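Local coordinates for sortase SrtE1 (Streptomyces coelicolor, PDB 5CUW), which anchors surface proteins to the cell wall as a class E sortase transpeptidase, cleaving Leu-Ala-x-Thr-Gly sorting signals in preference to Leu-Pro-x-Thr-Gly ones, at residues 107-115 / 122-130. Residues are numbered along the deposited sequence; the frame is centred on the assembly and turned at random.
Sequences KLEPGDPIV and YFVYKMASI
Ile114 and Tyr125 form an antiparallel hydrogen-bonded pair, with Ile114 N to Tyr125 O at 2.7 Å and Tyr125 N to Ile114 O at 2.8 Å. Two more backbone bonds carry the ladder into the turn before the strand: Met127 N gives to Asp112 O (2.9 Å) and Gly111 N to Met127 O (3.0 Å). CA-H...O contacts add to it, among them Pro113 CA to Tyr125 O.

Residues 109-112 make a type II beta turn. Its Asp112 carboxylate folds back, and OD2 accepts a hydrogen bond from Glu109 N (2.7 Å), which comes from above the carboxylate plane. Lys47 forms a salt bridge with the same oxygen.

Apolar packing centres on Met127. Its CG lies anti to the backbone N (chi1 -176°) and its chain bends at chi2 (-90°). This lays the sulfur over the face of the Glu109-Pro110 peptide bond, SD to Pro110 N 3.4 Å, with Pro110 CD a little farther off, while CG meets Leu108 CB. An alanine here would probably open a gap beside Leu108 CB and take away the sulfur that covers the Glu109-Pro110 peptide bond. Val115 CG2 touches Val124 CG2 at 4.1 Å.

Two other side chains rest carbon atoms on backbone carbonyl oxygens. On the face of Val115 and Val124, the extended Lys126 chain passes over the Gly111 carbonyl, CD to O 3.3 Å. The Tyr125 ring turns an edge, at CD1, to Ile114 O.

The contact is one end of the beta hairpin of strands 113-117 and 121-134 in the sortase beta barrel, away from the active site. Ile114 and Leu108 pack on strand 39-45, while Phe123 and Tyr125 reach strand 171-184.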
loop_
_atom_site.group_PDB
_atom_site.type_symbol
_atom_site.label_atom_id
_atom_site.label_comp_id
_atom_site.label_asym_id
_atom_site.label_seq_id
_atom_site.Cartn_x
_atom_site.Cartn_y
_atom_site.Cartn_z
ATOM N N LYS A 107 2.852 -8.080 -10.545
ATOM C CA LYS A 107 1.990 -9.001 -11.286
ATOM C C LYS A 107 0.527 -8.561 -11.217
ATOM O O LYS A 107 -0.356 -9.169 -11.827
ATOM C CB LYS A 107 2.147 -10.425 -10.766
ATOM C CG LYS A 107 3.516 -11.022 -11.041
ATOM C CD LYS A 107 3.864 -10.929 -12.522
ATOM C CE LYS A 107 5.220 -11.562 -12.831
ATOM N NZ LYS A 107 5.704 -11.216 -14.206
ATOM N N LEU A 108 0.274 -7.490 -10.481
ATOM C CA LEU A 108 -1.054 -6.894 -10.448
ATOM C C LEU A 108 -1.410 -6.251 -11.790
ATOM O O LEU A 108 -0.571 -5.617 -12.419
ATOM C CB LEU A 108 -1.132 -5.857 -9.339
ATOM C CG LEU A 108 -1.054 -6.502 -7.956
ATOM C CD1 LEU A 108 -1.131 -5.462 -6.852
ATOM C CD2 LEU A 108 -2.162 -7.536 -7.825
ATOM N N GLU A 109 -2.663 -6.418 -12.199
ATOM C CA GLU A 109 -3.187 -5.851 -13.432
ATOM C C GLU A 109 -4.364 -4.949 -13.098
ATOM O O GLU A 109 -4.993 -5.132 -12.061
ATOM C CB GLU A 109 -3.619 -6.963 -14.384
ATOM C CG GLU A 109 -2.465 -7.812 -14.872
ATOM C CD GLU A 109 -2.919 -8.971 -15.732
ATOM O OE1 GLU A 109 -4.086 -9.399 -15.595
ATOM O OE2 GLU A 109 -2.103 -9.452 -16.545
ATOM N N PRO A 110 -4.670 -3.978 -13.974
ATOM C CA PRO A 110 -5.771 -3.047 -13.702
ATOM C C PRO A 110 -7.066 -3.756 -13.327
ATOM O O PRO A 110 -7.527 -4.622 -14.056
ATOM C CB PRO A 110 -5.917 -2.300 -15.029
ATOM C CG PRO A 110 -4.530 -2.262 -15.560
ATOM C CD PRO A 110 -3.963 -3.629 -15.218
ATOM N N GLY A 111 -7.641 -3.395 -12.188
ATOM C CA GLY A 111 -8.857 -4.039 -11.737
ATOM C C GLY A 111 -8.656 -5.040 -10.612
ATOM O O GLY A 111 -9.620 -5.394 -9.926
ATOM N N ASP A 112 -7.420 -5.496 -10.409
ATOM C CA ASP A 112 -7.138 -6.454 -9.331
ATOM C C ASP A 112 -7.332 -5.804 -7.965
ATOM O O ASP A 112 -6.761 -4.754 -7.672
ATOM C CB ASP A 112 -5.720 -7.020 -9.435
ATOM C CG ASP A 112 -5.544 -7.948 -10.627
ATOM O OD1 ASP A 112 -6.556 -8.442 -11.165
ATOM O OD2 ASP A 112 -4.387 -8.189 -11.023
ATOM N N PRO A 113 -8.151 -6.430 -7.120
ATOM C CA PRO A 113 -8.476 -5.836 -5.812
ATOM C C PRO A 113 -7.353 -5.874 -4.781
ATOM O O PRO A 113 -6.569 -6.828 -4.702
ATOM C CB PRO A 113 -9.654 -6.683 -5.334
ATOM C CG PRO A 113 -9.494 -7.990 -6.051
ATOM C CD PRO A 113 -8.937 -7.639 -7.401
ATOM N N ILE A 114 -7.307 -4.809 -3.985
ATOM C CA ILE A 114 -6.407 -4.662 -2.853
ATOM C C ILE A 114 -7.275 -4.214 -1.696
ATOM O O ILE A 114 -7.905 -3.161 -1.771
ATOM C CB ILE A 114 -5.300 -3.622 -3.130
ATOM C CG1 ILE A 114 -4.430 -4.070 -4.306
ATOM C CG2 ILE A 114 -4.463 -3.369 -1.892
ATOM C CD1 ILE A 114 -3.984 -2.916 -5.198
ATOM N N VAL A 115 -7.343 -5.009 -0.633
ATOM C CA VAL A 115 -8.303 -4.716 0.422
ATOM C C VAL A 115 -7.642 -4.364 1.754
ATOM O O VAL A 115 -6.828 -5.126 2.288
ATOM C CB VAL A 115 -9.260 -5.908 0.641
ATOM C CG1 VAL A 115 -10.262 -5.596 1.758
ATOM C CG2 VAL A 115 -9.981 -6.267 -0.668
ATOM N N TYR A 122 -14.180 -2.427 5.671
ATOM C CA TYR A 122 -13.355 -2.922 4.577
ATOM C C TYR A 122 -13.216 -1.821 3.520
ATOM O O TYR A 122 -14.212 -1.270 3.056
ATOM C CB TYR A 122 -13.969 -4.162 3.934
ATOM C CG TYR A 122 -14.079 -5.366 4.832
ATOM C CD1 TYR A 122 -13.005 -6.232 4.997
ATOM C CD2 TYR A 122 -15.268 -5.654 5.498
ATOM C CE1 TYR A 122 -13.107 -7.360 5.819
ATOM C CE2 TYR A 122 -15.379 -6.771 6.319
ATOM C CZ TYR A 122 -14.295 -7.618 6.471
ATOM O OH TYR A 122 -14.395 -8.724 7.273
ATOM N N PHE A 123 -11.986 -1.514 3.135
ATOM C CA PHE A 123 -11.735 -0.575 2.052
ATOM C C PHE A 123 -11.223 -1.326 0.834
ATOM O O PHE A 123 -10.117 -1.868 0.855
ATOM C CB PHE A 123 -10.727 0.486 2.492
ATOM C CG PHE A 123 -11.222 1.346 3.618
ATOM C CD1 PHE A 123 -12.056 2.432 3.369
ATOM C CD2 PHE A 123 -10.854 1.073 4.927
ATOM C CE1 PHE A 123 -12.512 3.228 4.425
ATOM C CE2 PHE A 123 -11.307 1.851 5.966
ATOM C CZ PHE A 123 -12.138 2.927 5.717
ATOM N N VAL A 124 -12.029 -1.382 -0.217
ATOM C CA VAL A 124 -11.628 -2.108 -1.421
ATOM C C VAL A 124 -11.066 -1.166 -2.473
ATOM O O VAL A 124 -11.781 -0.306 -2.976
ATOM C CB VAL A 124 -12.807 -2.891 -2.036
ATOM C CG1 VAL A 124 -12.361 -3.596 -3.327
ATOM C CG2 VAL A 124 -13.353 -3.898 -1.029
ATOM N N TYR A 125 -9.789 -1.339 -2.799
ATOM C CA TYR A 125 -9.164 -0.633 -3.895
ATOM C C TYR A 125 -8.969 -1.557 -5.083
ATOM O O TYR A 125 -8.878 -2.779 -4.925
ATOM C CB TYR A 125 -7.804 -0.065 -3.488
ATOM C CG TYR A 125 -7.811 0.889 -2.314
ATOM C CD1 TYR A 125 -7.779 0.409 -1.014
ATOM C CD2 TYR A 125 -7.783 2.266 -2.502
ATOM C CE1 TYR A 125 -7.756 1.275 0.083
ATOM C CE2 TYR A 125 -7.761 3.152 -1.395
ATOM C CZ TYR A 125 -7.744 2.646 -0.116
ATOM O OH TYR A 125 -7.717 3.520 0.971
ATOM N N LYS A 126 -8.881 -0.973 -6.270
ATOM C CA LYS A 126 -8.465 -1.739 -7.447
ATOM C C LYS A 126 -7.218 -1.122 -8.076
ATOM O O LYS A 126 -7.087 0.106 -8.154
ATOM C CB LYS A 126 -9.612 -1.827 -8.451
ATOM C CG LYS A 126 -10.692 -2.795 -7.965
ATOM C CD LYS A 126 -11.749 -3.096 -9.009
ATOM C CE LYS A 126 -12.830 -3.994 -8.419
ATOM N NZ LYS A 126 -14.057 -4.011 -9.263
ATOM N N MET A 127 -6.295 -1.985 -8.490
ATOM C CA MET A 127 -5.040 -1.565 -9.098
ATOM C C MET A 127 -5.330 -0.706 -10.314
ATOM O O MET A 127 -6.218 -1.022 -11.106
ATOM C CB MET A 127 -4.190 -2.791 -9.477
ATOM C CG MET A 127 -2.800 -2.482 -10.034
ATOM S SD MET A 127 -2.713 -2.273 -11.840
ATOM C CE MET A 127 -0.992 -1.826 -12.039
ATOM N N ALA A 128 -4.607 0.402 -10.449
ATOM C CA ALA A 128 -4.858 1.328 -11.552
ATOM C C ALA A 128 -3.614 1.621 -12.372
ATOM O O ALA A 128 -3.687 1.759 -13.587
ATOM C CB ALA A 128 -5.441 2.639 -11.017
ATOM N N SER A 129 -2.467 1.726 -11.713
ATOM C CA SER A 129 -1.290 2.260 -12.386
ATOM C C SER A 129 -0.004 1.707 -11.787
ATOM O O SER A 129 0.047 1.398 -10.597
ATOM C CB SER A 129 -1.315 3.795 -12.295
ATOM O OG SER A 129 -0.185 4.362 -12.912
ATOM N N ILE A 130 1.036 1.550 -12.600
ATOM C CA ILE A 130 2.300 1.048 -12.077
ATOM C C ILE A 130 3.502 1.832 -12.605
ATOM O O ILE A 130 3.564 2.188 -13.780
ATOM C CB ILE A 130 2.481 -0.440 -12.408
ATOM C CG1 ILE A 130 3.802 -0.944 -11.840
ATOM C CG2 ILE A 130 2.427 -0.654 -13.919
ATOM C CD1 ILE A 130 3.959 -2.438 -11.886
#